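Local coordinates for ATP-dependent helicase FUN30 (Saccharomyces cerevisiae S288c, PDB 5GN1), which remodels nucleosomes at the expense of ATP, serving DNA end resection and heterochromatin organization, and is seen here as the C-terminal part of its ATPase domain, at residues K204-S209 against I268-A273; F208-Q213 against L259-G264; L230-S235 against P255-S260; V276-Q281 against I306-T311. One frame throughout, in Å; residues are numbered along the deposited sequence.

Contact 1: K204-S209 against I268-A273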
loop_
_atom_site.group_PDB
_atom_site.type_symbol
_atom_site.label_atom_id
_atom_site.label_comp_id
_atom_site.label_asym_id
_atom_site.label_seq_id
_atom_site.Cartn_x
_atom_site.Cartn_y
_atom_site.Cartn_z
ATOM N N LYS A 204 8.431 -20.545 -3.220
ATOM C CA LYS A 204 7.312 -19.794 -2.683
ATOM C C LYS A 204 7.810 -18.499 -2.046
ATOM O O LYS A 204 8.999 -18.343 -1.755
ATOM C CB LYS A 204 6.546 -20.632 -1.667
ATOM C CG LYS A 204 5.972 -21.915 -2.257
ATOM C CD LYS A 204 4.757 -22.343 -1.468
ATOM C CE LYS A 204 4.080 -23.553 -2.099
ATOM N NZ LYS A 204 2.670 -23.715 -1.625
ATOM N N VAL A 205 6.885 -17.567 -1.827
ATOM C CA VAL A 205 7.256 -16.229 -1.378
ATOM C C VAL A 205 6.142 -15.661 -0.503
ATOM O O VAL A 205 4.955 -15.879 -0.764
ATOM C CB VAL A 205 7.573 -15.302 -2.581
ATOM C CG1 VAL A 205 6.367 -15.164 -3.530
ATOM C CG2 VAL A 205 8.071 -13.932 -2.097
ATOM N N LEU A 206 6.543 -14.933 0.546
ATOM C CA LEU A 206 5.639 -14.103 1.345
ATOM C C LEU A 206 5.781 -12.646 0.921
ATOM O O LEU A 206 6.901 -12.146 0.792
ATOM C CB LEU A 206 5.952 -14.210 2.836
ATOM C CG LEU A 206 6.183 -15.619 3.387
ATOM C CD1 LEU A 206 6.508 -15.560 4.879
ATOM C CD2 LEU A 206 4.956 -16.474 3.093
ATOM N N ILE A 207 4.655 -11.966 0.711
ATOM C CA ILE A 207 4.654 -10.531 0.408
ATOM C C ILE A 207 3.965 -9.803 1.560
ATOM O O ILE A 207 2.817 -10.117 1.896
ATOM C CB ILE A 207 3.962 -10.219 -0.925
ATOM C CG1 ILE A 207 4.538 -11.102 -2.031
ATOM C CG2 ILE A 207 4.162 -8.727 -1.284
ATOM C CD1 ILE A 207 3.891 -10.899 -3.393
ATOM N N PHE A 208 4.666 -8.839 2.167
ATOM C CA PHE A 208 4.151 -8.070 3.297
ATOM C C PHE A 208 3.914 -6.614 2.911
ATOM O O PHE A 208 4.734 -6.013 2.208
ATOM C CB PHE A 208 5.134 -8.094 4.472
ATOM C CG PHE A 208 5.220 -9.405 5.158
ATOM C CD1 PHE A 208 4.304 -9.745 6.133
ATOM C CD2 PHE A 208 6.236 -10.301 4.842
ATOM C CE1 PHE A 208 4.383 -10.975 6.779
ATOM C CE2 PHE A 208 6.331 -11.523 5.486
ATOM C CZ PHE A 208 5.405 -11.861 6.456
ATOM N N SER A 209 2.817 -6.031 3.410
ATOM C CA SER A 209 2.577 -4.601 3.263
ATOM C C SER A 209 1.952 -4.040 4.531
ATOM O O SER A 209 1.168 -4.712 5.205
ATOM C CB SER A 209 1.651 -4.272 2.075
ATOM O OG SER A 209 1.436 -2.868 2.000
ATOM N N ILE A 268 2.811 -16.947 13.563
ATOM C CA ILE A 268 2.507 -17.977 12.575
ATOM C C ILE A 268 3.811 -18.462 11.964
ATOM O O ILE A 268 4.819 -17.745 11.926
ATOM C CB ILE A 268 1.528 -17.478 11.488
ATOM C CG1 ILE A 268 2.119 -16.292 10.724
ATOM C CG2 ILE A 268 0.185 -17.108 12.103
ATOM C CD1 ILE A 268 1.139 -15.638 9.767
ATOM N N ASN A 269 3.783 -19.697 11.468
ATOM C CA ASN A 269 4.962 -20.401 10.974
ATOM C C ASN A 269 4.774 -20.697 9.490
ATOM O O ASN A 269 3.917 -21.504 9.124
ATOM C CB ASN A 269 5.174 -21.689 11.773
ATOM C CG ASN A 269 6.488 -22.366 11.448
ATOM O OD1 ASN A 269 6.845 -22.517 10.285
ATOM N ND2 ASN A 269 7.222 -22.764 12.480
ATOM N N LEU A 270 5.589 -20.073 8.639
ATOM C CA LEU A 270 5.446 -20.193 7.187
ATOM C C LEU A 270 6.748 -20.646 6.541
ATOM O O LEU A 270 7.162 -20.114 5.508
ATOM C CB LEU A 270 4.965 -18.864 6.573
ATOM C CG LEU A 270 3.576 -18.434 7.055
ATOM C CD1 LEU A 270 3.214 -17.003 6.664
ATOM C CD2 LEU A 270 2.555 -19.411 6.537
ATOM N N VAL A 271 7.391 -21.686 7.096
ATOM C CA VAL A 271 8.707 -22.090 6.597
ATOM C C VAL A 271 8.636 -22.780 5.241
ATOM O O VAL A 271 9.675 -23.093 4.655
ATOM C CB VAL A 271 9.477 -22.991 7.588
ATOM C CG1 VAL A 271 9.784 -22.225 8.878
ATOM C CG2 VAL A 271 8.732 -24.281 7.868
ATOM N N CYS A 272 7.433 -23.015 4.715
ATOM C CA CYS A 272 7.381 -23.570 3.366
ATOM C C CYS A 272 7.728 -22.540 2.295
ATOM O O CYS A 272 7.845 -22.908 1.120
ATOM C CB CYS A 272 6.008 -24.185 3.084
ATOM S SG CYS A 272 4.629 -23.076 3.374
ATOM N N ALA A 273 7.878 -21.267 2.658
ATOM C CA ALA A 273 8.430 -20.251 1.771
ATOM C C ALA A 273 9.844 -19.908 2.232
ATOM O O ALA A 273 10.108 -19.879 3.432
ATOM C CB ALA A 273 7.564 -18.984 1.791
HETATM O O HOH W 1 10.049 -21.758 -1.128
#

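Contact 2: F208-Q213 against L259-G264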
loop_
_atom_site.group_PDB
_atom_site.type_symbol
_atom_site.label_atom_id
_atom_site.label_comp_id
_atom_site.label_asym_id
_atom_site.label_seq_id
_atom_site.Cartn_x
_atom_site.Cartn_y
_atom_site.Cartn_z
ATOM N N PHE A 208 4.666 -8.839 2.167
ATOM C CA PHE A 208 4.151 -8.070 3.297
ATOM C C PHE A 208 3.914 -6.614 2.911
ATOM O O PHE A 208 4.734 -6.013 2.208
ATOM C CB PHE A 208 5.134 -8.094 4.472
ATOM C CG PHE A 208 5.220 -9.405 5.158
ATOM C CD1 PHE A 208 4.304 -9.745 6.133
ATOM C CD2 PHE A 208 6.236 -10.301 4.842
ATOM C CE1 PHE A 208 4.383 -10.975 6.779
ATOM C CE2 PHE A 208 6.331 -11.523 5.486
ATOM C CZ PHE A 208 5.405 -11.861 6.456
ATOM N N SER A 209 2.817 -6.031 3.410
ATOM C CA SER A 209 2.577 -4.601 3.263
ATOM C C SER A 209 1.952 -4.040 4.531
ATOM O O SER A 209 1.168 -4.712 5.205
ATOM C CB SER A 209 1.651 -4.272 2.075
ATOM O OG SER A 209 1.436 -2.868 2.000
ATOM N N LEU A 210 2.297 -2.790 4.838
ATOM C CA LEU A 210 1.665 -2.086 5.947
ATOM C C LEU A 210 0.295 -1.542 5.583
ATOM O O LEU A 210 -0.402 -1.027 6.464
ATOM C CB LEU A 210 2.556 -0.935 6.435
ATOM C CG LEU A 210 3.669 -1.332 7.413
ATOM C CD1 LEU A 210 4.617 -0.171 7.663
ATOM C CD2 LEU A 210 3.077 -1.826 8.724
ATOM N N PHE A 211 -0.111 -1.660 4.322
ATOM C CA PHE A 211 -1.333 -1.050 3.812
ATOM C C PHE A 211 -2.252 -2.151 3.310
ATOM O O PHE A 211 -1.907 -2.858 2.357
ATOM C CB PHE A 211 -1.025 -0.071 2.672
ATOM C CG PHE A 211 -0.228 1.131 3.086
ATOM C CD1 PHE A 211 1.159 1.114 3.045
ATOM C CD2 PHE A 211 -0.870 2.297 3.497
ATOM C CE1 PHE A 211 1.898 2.237 3.425
ATOM C CE2 PHE A 211 -0.145 3.425 3.869
ATOM C CZ PHE A 211 1.241 3.395 3.837
ATOM N N THR A 212 -3.425 -2.291 3.935
ATOM C CA THR A 212 -4.409 -3.234 3.402
ATOM C C THR A 212 -4.889 -2.826 2.018
ATOM O O THR A 212 -5.222 -3.692 1.200
ATOM C CB THR A 212 -5.604 -3.373 4.350
ATOM O OG1 THR A 212 -6.082 -2.076 4.719
ATOM C CG2 THR A 212 -5.203 -4.150 5.600
ATOM N N GLN A 213 -4.918 -1.516 1.729
ATOM C CA GLN A 213 -5.268 -1.051 0.385
ATOM C C GLN A 213 -4.293 -1.570 -0.664
ATOM O O GLN A 213 -4.681 -1.846 -1.811
ATOM C CB GLN A 213 -5.287 0.472 0.343
ATOM C CG GLN A 213 -6.387 1.163 1.118
ATOM C CD GLN A 213 -6.156 2.670 1.151
ATOM O OE1 GLN A 213 -5.189 3.152 1.754
ATOM N NE2 GLN A 213 -7.026 3.415 0.492
ATOM N N LEU A 259 0.374 -10.836 3.085
ATOM C CA LEU A 259 0.071 -10.620 4.497
ATOM C C LEU A 259 0.289 -9.165 4.864
ATOM O O LEU A 259 1.080 -8.460 4.228
ATOM C CB LEU A 259 0.964 -11.452 5.443
ATOM C CG LEU A 259 1.060 -12.965 5.255
ATOM C CD1 LEU A 259 2.341 -13.305 4.539
ATOM C CD2 LEU A 259 1.011 -13.662 6.626
ATOM N N SER A 260 -0.409 -8.720 5.908
ATOM C CA SER A 260 -0.044 -7.453 6.527
ATOM C C SER A 260 1.225 -7.649 7.349
ATOM O O SER A 260 1.460 -8.713 7.924
ATOM C CB SER A 260 -1.171 -6.915 7.412
ATOM O OG SER A 260 -1.586 -7.878 8.360
ATOM N N THR A 261 2.060 -6.610 7.377
ATOM C CA THR A 261 3.297 -6.675 8.148
ATOM C C THR A 261 3.021 -6.992 9.614
ATOM O O THR A 261 3.805 -7.703 10.249
ATOM C CB THR A 261 4.054 -5.365 7.980
ATOM O OG1 THR A 261 4.353 -5.206 6.592
ATOM C CG2 THR A 261 5.346 -5.358 8.768
ATOM N N LYS A 262 1.882 -6.534 10.140
ATOM C CA LYS A 262 1.485 -6.857 11.509
ATOM C C LYS A 262 1.255 -8.356 11.708
ATOM O O LYS A 262 1.359 -8.839 12.841
ATOM C CB LYS A 262 0.231 -6.050 11.899
ATOM C CG LYS A 262 -1.019 -6.294 11.029
ATOM C CD LYS A 262 -2.133 -5.231 11.243
ATOM C CE LYS A 262 -3.488 -5.583 10.548
ATOM N NZ LYS A 262 -3.686 -5.352 9.054
ATOM N N ALA A 263 0.978 -9.118 10.638
ATOM C CA ALA A 263 0.931 -10.570 10.806
ATOM C C ALA A 263 2.278 -11.128 11.235
ATOM O O ALA A 263 2.330 -12.225 11.805
ATOM C CB ALA A 263 0.451 -11.269 9.524
ATOM N N GLY A 264 3.368 -10.392 10.994
ATOM C CA GLY A 264 4.643 -10.767 11.570
ATOM C C GLY A 264 4.571 -10.995 13.065
ATOM O O GLY A 264 5.377 -11.745 13.622
#

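Contact 3: L230-S235 against P255-S260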
loop_
_atom_site.group_PDB
_atom_site.type_symbol
_atom_site.label_atom_id
_atom_site.label_comp_id
_atom_site.label_asym_id
_atom_site.label_seq_id
_atom_site.Cartn_x
_atom_site.Cartn_y
_atom_site.Cartn_z
ATOM N N LEU A 230 -2.754 -16.745 -1.467
ATOM C CA LEU A 230 -3.617 -16.668 -0.298
ATOM C C LEU A 230 -3.314 -15.375 0.436
ATOM O O LEU A 230 -2.273 -14.738 0.208
ATOM C CB LEU A 230 -3.408 -17.859 0.648
ATOM C CG LEU A 230 -3.679 -19.239 0.044
ATOM C CD1 LEU A 230 -2.885 -20.314 0.798
ATOM C CD2 LEU A 230 -5.180 -19.554 0.056
ATOM N N ARG A 231 -4.219 -14.998 1.335
ATOM C CA ARG A 231 -4.093 -13.732 2.042
ATOM C C ARG A 231 -4.474 -13.887 3.505
ATOM O O ARG A 231 -5.427 -14.595 3.834
ATOM C CB ARG A 231 -4.972 -12.659 1.384
ATOM C CG ARG A 231 -5.215 -11.424 2.247
ATOM C CD ARG A 231 -5.878 -10.334 1.430
ATOM N NE ARG A 231 -6.075 -9.106 2.195
ATOM C CZ ARG A 231 -6.482 -7.961 1.652
ATOM N NH1 ARG A 231 -6.723 -7.909 0.349
ATOM N NH2 ARG A 231 -6.662 -6.884 2.406
ATOM N N LEU A 232 -3.723 -13.215 4.379
ATOM C CA LEU A 232 -3.967 -13.228 5.817
ATOM C C LEU A 232 -3.554 -11.874 6.364
ATOM O O LEU A 232 -2.381 -11.497 6.256
ATOM C CB LEU A 232 -3.185 -14.361 6.519
ATOM C CG LEU A 232 -3.443 -14.682 8.007
ATOM C CD1 LEU A 232 -2.831 -16.025 8.343
ATOM C CD2 LEU A 232 -2.898 -13.623 8.976
ATOM N N ASP A 233 -4.496 -11.152 6.967
ATOM C CA ASP A 233 -4.193 -9.834 7.510
ATOM C C ASP A 233 -4.845 -9.714 8.885
ATOM O O ASP A 233 -5.333 -10.694 9.455
ATOM C CB ASP A 233 -4.625 -8.733 6.523
ATOM C CG ASP A 233 -6.100 -8.811 6.123
ATOM O OD1 ASP A 233 -6.946 -9.154 6.964
ATOM O OD2 ASP A 233 -6.421 -8.529 4.949
ATOM N N GLY A 234 -4.850 -8.500 9.434
ATOM C CA GLY A 234 -5.421 -8.311 10.757
ATOM C C GLY A 234 -6.924 -8.477 10.824
ATOM O O GLY A 234 -7.471 -8.595 11.927
ATOM N N SER A 235 -7.612 -8.469 9.680
ATOM C CA SER A 235 -9.048 -8.716 9.679
ATOM C C SER A 235 -9.396 -10.203 9.628
ATOM O O SER A 235 -10.526 -10.566 9.956
ATOM C CB SER A 235 -9.713 -7.993 8.505
ATOM O OG SER A 235 -9.671 -8.772 7.327
ATOM N N PRO A 255 2.001 -20.276 -5.098
ATOM C CA PRO A 255 3.356 -19.803 -4.795
ATOM C C PRO A 255 3.410 -18.652 -3.806
ATOM O O PRO A 255 4.490 -18.401 -3.250
ATOM C CB PRO A 255 3.893 -19.384 -6.171
ATOM C CG PRO A 255 2.635 -18.964 -6.928
ATOM C CD PRO A 255 1.585 -19.947 -6.474
ATOM N N ILE A 256 2.297 -17.957 -3.554
ATOM C CA ILE A 256 2.326 -16.634 -2.926
ATOM C C ILE A 256 1.367 -16.580 -1.748
ATOM O O ILE A 256 0.206 -16.991 -1.862
ATOM C CB ILE A 256 1.967 -15.515 -3.917
ATOM C CG1 ILE A 256 2.960 -15.489 -5.069
ATOM C CG2 ILE A 256 1.951 -14.148 -3.206
ATOM C CD1 ILE A 256 2.635 -14.425 -6.087
ATOM N N PHE A 257 1.847 -16.029 -0.634
ATOM C CA PHE A 257 1.040 -15.652 0.523
ATOM C C PHE A 257 1.230 -14.152 0.725
ATOM O O PHE A 257 2.363 -13.697 0.910
ATOM C CB PHE A 257 1.490 -16.416 1.771
ATOM C CG PHE A 257 0.374 -16.783 2.712
ATOM C CD1 PHE A 257 -0.665 -15.913 2.954
ATOM C CD2 PHE A 257 0.365 -18.019 3.345
ATOM C CE1 PHE A 257 -1.696 -16.268 3.834
ATOM C CE2 PHE A 257 -0.658 -18.369 4.219
ATOM C CZ PHE A 257 -1.687 -17.489 4.456
ATOM N N ILE A 258 0.142 -13.378 0.669
ATOM C CA ILE A 258 0.221 -11.944 0.923
ATOM C C ILE A 258 -0.338 -11.668 2.315
ATOM O O ILE A 258 -1.368 -12.234 2.709
ATOM C CB ILE A 258 -0.491 -11.113 -0.168
ATOM C CG1 ILE A 258 -2.016 -11.254 -0.098
ATOM C CG2 ILE A 258 0.039 -11.465 -1.569
ATOM C CD1 ILE A 258 -2.730 -10.390 -1.141
ATOM N N LEU A 259 0.374 -10.836 3.085
ATOM C CA LEU A 259 0.071 -10.620 4.497
ATOM C C LEU A 259 0.289 -9.165 4.864
ATOM O O LEU A 259 1.080 -8.460 4.228
ATOM C CB LEU A 259 0.964 -11.452 5.443
ATOM C CG LEU A 259 1.060 -12.965 5.255
ATOM C CD1 LEU A 259 2.341 -13.305 4.539
ATOM C CD2 LEU A 259 1.011 -13.662 6.626
ATOM N N SER A 260 -0.409 -8.720 5.908
ATOM C CA SER A 260 -0.044 -7.453 6.527
ATOM C C SER A 260 1.225 -7.649 7.349
ATOM O O SER A 260 1.460 -8.713 7.924
ATOM C CB SER A 260 -1.171 -6.915 7.412
ATOM O OG SER A 260 -1.586 -7.878 8.360
#

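Contact 4: V276-Q281 against I306-T311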
loop_
_atom_site.group_PDB
_atom_site.type_symbol
_atom_site.label_atom_id
_atom_site.label_comp_id
_atom_site.label_asym_id
_atom_site.label_seq_id
_atom_site.Cartn_x
_atom_site.Cartn_y
_atom_site.Cartn_z
ATOM N N VAL A 276 10.966 -13.589 0.897
ATOM C CA VAL A 276 10.137 -12.585 1.543
ATOM C C VAL A 276 10.319 -11.281 0.778
ATOM O O VAL A 276 11.453 -10.863 0.527
ATOM C CB VAL A 276 10.501 -12.406 3.033
ATOM C CG1 VAL A 276 9.700 -11.234 3.618
ATOM C CG2 VAL A 276 10.209 -13.686 3.822
ATOM N N ILE A 277 9.211 -10.660 0.381
ATOM C CA ILE A 277 9.219 -9.364 -0.273
ATOM C C ILE A 277 8.517 -8.389 0.651
ATOM O O ILE A 277 7.351 -8.599 1.010
ATOM C CB ILE A 277 8.537 -9.407 -1.645
ATOM C CG1 ILE A 277 9.245 -10.418 -2.551
ATOM C CG2 ILE A 277 8.539 -8.021 -2.274
ATOM C CD1 ILE A 277 8.609 -10.540 -3.896
ATOM N N ILE A 278 9.236 -7.343 1.053
ATOM C CA ILE A 278 8.680 -6.263 1.862
ATOM C C ILE A 278 8.230 -5.213 0.858
ATOM O O ILE A 278 9.061 -4.522 0.260
ATOM C CB ILE A 278 9.710 -5.703 2.848
ATOM C CG1 ILE A 278 10.294 -6.818 3.709
ATOM C CG2 ILE A 278 9.080 -4.638 3.748
ATOM C CD1 ILE A 278 9.294 -7.434 4.624
ATOM N N PHE A 279 6.916 -5.136 0.608
ATOM C CA PHE A 279 6.461 -4.240 -0.450
ATOM C C PHE A 279 6.678 -2.787 -0.055
ATOM O O PHE A 279 6.961 -1.942 -0.914
ATOM C CB PHE A 279 4.998 -4.506 -0.780
ATOM C CG PHE A 279 4.533 -3.866 -2.062
ATOM C CD1 PHE A 279 4.718 -4.508 -3.283
ATOM C CD2 PHE A 279 3.894 -2.631 -2.048
ATOM C CE1 PHE A 279 4.292 -3.921 -4.468
ATOM C CE2 PHE A 279 3.447 -2.045 -3.229
ATOM C CZ PHE A 279 3.646 -2.693 -4.439
ATOM N N ASP A 280 6.598 -2.491 1.237
ATOM C CA ASP A 280 6.805 -1.137 1.734
ATOM C C ASP A 280 7.325 -1.264 3.153
ATOM O O ASP A 280 6.790 -2.047 3.944
ATOM C CB ASP A 280 5.505 -0.313 1.676
ATOM C CG ASP A 280 4.308 -1.060 2.269
ATOM O OD1 ASP A 280 4.134 -1.007 3.508
ATOM O OD2 ASP A 280 3.560 -1.716 1.493
ATOM N N GLN A 281 8.390 -0.541 3.461
ATOM C CA GLN A 281 9.040 -0.829 4.723
ATOM C C GLN A 281 8.339 -0.116 5.873
ATOM O O GLN A 281 7.590 0.843 5.689
ATOM C CB GLN A 281 10.516 -0.439 4.668
ATOM C CG GLN A 281 10.751 1.043 4.552
ATOM C CD GLN A 281 12.177 1.367 4.144
ATOM O OE1 GLN A 281 12.403 2.217 3.271
ATOM N NE2 GLN A 281 13.146 0.686 4.759
ATOM N N ILE A 306 15.341 -12.027 1.542
ATOM C CA ILE A 306 14.380 -10.981 1.872
ATOM C C ILE A 306 14.710 -9.754 1.036
ATOM O O ILE A 306 15.859 -9.305 1.016
ATOM C CB ILE A 306 14.406 -10.659 3.378
ATOM C CG1 ILE A 306 14.025 -11.895 4.190
ATOM C CG2 ILE A 306 13.485 -9.487 3.711
ATOM C CD1 ILE A 306 14.979 -12.185 5.278
ATOM N N THR A 307 13.718 -9.227 0.318
ATOM C CA THR A 307 13.928 -8.080 -0.554
ATOM C C THR A 307 12.935 -6.979 -0.191
ATOM O O THR A 307 11.721 -7.217 -0.167
ATOM C CB THR A 307 13.786 -8.478 -2.031
ATOM O OG1 THR A 307 14.762 -9.485 -2.343
ATOM C CG2 THR A 307 13.996 -7.260 -2.959
ATOM N N THR A 308 13.447 -5.781 0.089
ATOM C CA THR A 308 12.612 -4.615 0.363
ATOM C C THR A 308 12.582 -3.726 -0.870
ATOM O O THR A 308 13.637 -3.373 -1.412
ATOM C CB THR A 308 13.133 -3.835 1.567
ATOM O OG1 THR A 308 13.122 -4.687 2.711
ATOM C CG2 THR A 308 12.244 -2.620 1.845
ATOM N N LEU A 309 11.373 -3.411 -1.337
ATOM C CA LEU A 309 11.182 -2.552 -2.494
ATOM C C LEU A 309 11.246 -1.101 -2.050
ATOM O O LEU A 309 10.534 -0.706 -1.126
ATOM C CB LEU A 309 9.825 -2.818 -3.153
ATOM C CG LEU A 309 9.560 -4.253 -3.587
ATOM C CD1 LEU A 309 8.255 -4.336 -4.378
ATOM C CD2 LEU A 309 10.732 -4.730 -4.412
ATOM N N ILE A 310 12.085 -0.308 -2.715
ATOM C CA ILE A 310 12.308 1.083 -2.337
ATOM C C ILE A 310 12.248 1.936 -3.593
ATOM O O ILE A 310 13.047 1.741 -4.518
ATOM C CB ILE A 310 13.653 1.280 -1.623
ATOM C CG1 ILE A 310 13.634 0.552 -0.284
ATOM C CG2 ILE A 310 13.943 2.781 -1.429
ATOM C CD1 ILE A 310 14.766 0.930 0.660
ATOM N N THR A 311 11.301 2.875 -3.632
ATOM C CA THR A 311 11.212 3.804 -4.746
ATOM C C THR A 311 12.289 4.878 -4.611
ATOM O O THR A 311 12.389 5.555 -3.577
ATOM C CB THR A 311 9.824 4.426 -4.819
ATOM O OG1 THR A 311 8.874 3.408 -5.191
ATOM C CG2 THR A 311 9.808 5.534 -5.870
HETATM O O HOH W 2 13.115 -11.625 -2.162
HETATM O O HOH W 3 9.638 0.802 1.270
#

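Contact 1: K204-S209 against I268-A273
L206 and L270 meet at an angle, L206 bringing both its methyls and L270 its CD1 and CB. From the strand, L206 sends CD1 and CD2 outward; from the loop, L270 reaches back with CD1, which lies 4.0 Å from L206 CD2. The same L206 CD2 also rests on the methyl of A273, 3.8 Å from A273 CB, so one branch of the leucine is wedged between two loop residues. That direction is set at the first torsion, which keeps L206 CG next to the backbone N and opposite the carbonyl carbon (chi1 -46°). F248 of helix 241-250 touches L206 as well. With an alanine at this position both methyls go, and L270 and A273 would probably face a gap where the strand now fills in. Toward the start of the strand, A273 CB also lies against the K204 backbone, 3.9 Å from K204 C, while K204 CB passes 3.8 Å from C272 O. The lysine chain then runs away, extended, to bond through NZ with the backbone oxygens of F248, D251 and I254. One water accepts from K204 N at 2.9 Å and reaches C272 O only weakly. The loop itself is bent by a type I beta turn from L270 to A273, closed by A273 N bonding to L270 O. This is apolar packing of the loop before strand 275-278 against a central strand of a RecA-like parallel sheet.

Contact 2: F208-Q213 against L259-G264
F208 and L259 sit side by side on one face of the sheet and pack directly on each other. L259 CD1 lies over a face of the F208 ring in a CH-pi contact, 4.2 Å from the ring centroid and 27° off its normal, while L259 CB approaches F208 CE1 at 3.7 Å. The ring's edge is turned to the backbone instead: S260 O comes near its plane, 3.5 Å from F208 CD1. Beyond the strand end, L210 crosses T261, with L210 CD2 3.7 Å from T261 CB. L210 starts out away from the partner segment, but its end comes back for this touch.

The backbone supplies the hydrogen bonds. In the parallel ladder S209 N donates to L259 O at 3.1 Å. T261 N donates to S209 O at 3.0 Å, approaching well above the carbonyl plane, as the second segment leaves the strand for a 3-10 turn. Two CA-H...O contacts, F208 CA to L259 O and S260 CA to S209 O, accompany these bonds.

The S209 side chain sets off away from the 259-264 segment. With OG anti to the backbone N (chi1 179°), it accepts from F211 N at 3.0 Å in an ST turn and also bonds to D280 OD2, which ties the turn to the loop after strand 275-278. F211 is the N-cap of helix 212-224, so strand 205-209 passes into that helix here; A291 of helix 285-292 touches F208, and R108 of helix 100-110 reaches L210.

Contact 3: L230-S235 against P255-S260
A beta-alpha-beta unit closes here: strand 229-232, at one edge of the sheet, pairs in parallel with strand 256-260 after the crossover through helix 241-250. L230 N donates to I256 O, I258 N to L230 O at 2.8 Å and nearly straight (172°), and L232 N to I258 O; a weak bond from S260 N to L232 O ends the ladder.

On one face the F257 ring stands beside L230 and L232. L230 CB lies over the ring, 4.1 Å from its centroid, and L232 CB comes to 3.6 Å from F257 CE1. F248 meets the same ring edge-to-face. On the other face R231 crosses I258, with R231 CB 3.6 Å from I258 CG1.

Extended from CG to NE, R231 continues past I258 to D233, gripping D233 OD2 side-on with NE (2.8 Å) and NH2 (3.0 Å), the carboxylate oxygen close to the guanidinium plane. NH1 turns to E219 and D216 in further salt bridges. D233 OD1 takes both S235 N, forming an Asx turn, and S235 OG.

The carboxylate oxygens of D233 thus each accept two hydrogen bonds, and three acids share one arginine; this network is likely to fix the turn after the strand and the orientation of the D233 carboxylate, and the arginine would probably favour its ionised form.

Contact 4: V276-Q281 against I306-T311
V276 and I306 lie alongside each other, pointing the same way, with V276 CB 3.7 Å from I306 CG1. Next along this face, T308 crosses I278: its hydroxyl oxygen OG1 rests on the aliphatic side of the isoleucine, 3.6 Å from I278 CB, while T308 CG2 faces Q281 CB at 4.0 Å. That split follows from the first torsion, which sets OG1 next to the backbone N and CG2 anti to it (chi1 -60°). A glycine here has neither branch, so the side chains of I278 and Q281 would probably lose the groups packed on them and be freer to turn. On the opposite face L309 CG meets I277 CG2, and L309 CD1 lies 3.7 Å from F279 CD1.

Between these two layers of side chains runs a parallel ladder. T307 N donates to V276 O at 2.8 Å, I278 N to T307 O, and L309 N to I278 O in an almost straight bond (173°). A water accepts from Q281 N and donates to L309 O, linking the two segments past the last direct bond.

Farther out, K186 NZ bonds to both F279 O and L309 O, joining the end of one strand and the last part of the other to helix 185-200. Leucines of that helix pack on I277, while D288 of helix 285-292 touches I278 and Q281. Strand 275-278, helix 285-292 and strand 304-311 form a beta-alpha-beta crossover of the RecA-like lobe.

In the fold
All four contacts are largely buried and reach one parallel sheet. Contacts 1 and 2 share strand 205-209, and contacts 2 and 3 share strand 256-260. Contact 4 lies on the other side of strand 205-209 from strand 256-260, its nearest atoms about 7 Å from contact 3. Contacts 3 and 4 are strand ladders within beta-alpha-beta units; contact 2 catches a ladder as it ends in turns, and contact 1 is loop-on-strand packing, with a weak water link. Charge gathers at the edge strand of contact 3, whereas contact 4, further inside the sheet, is mostly aliphatic. The ends of strands 205-209 and 275-278 meet between contacts 2 and 4.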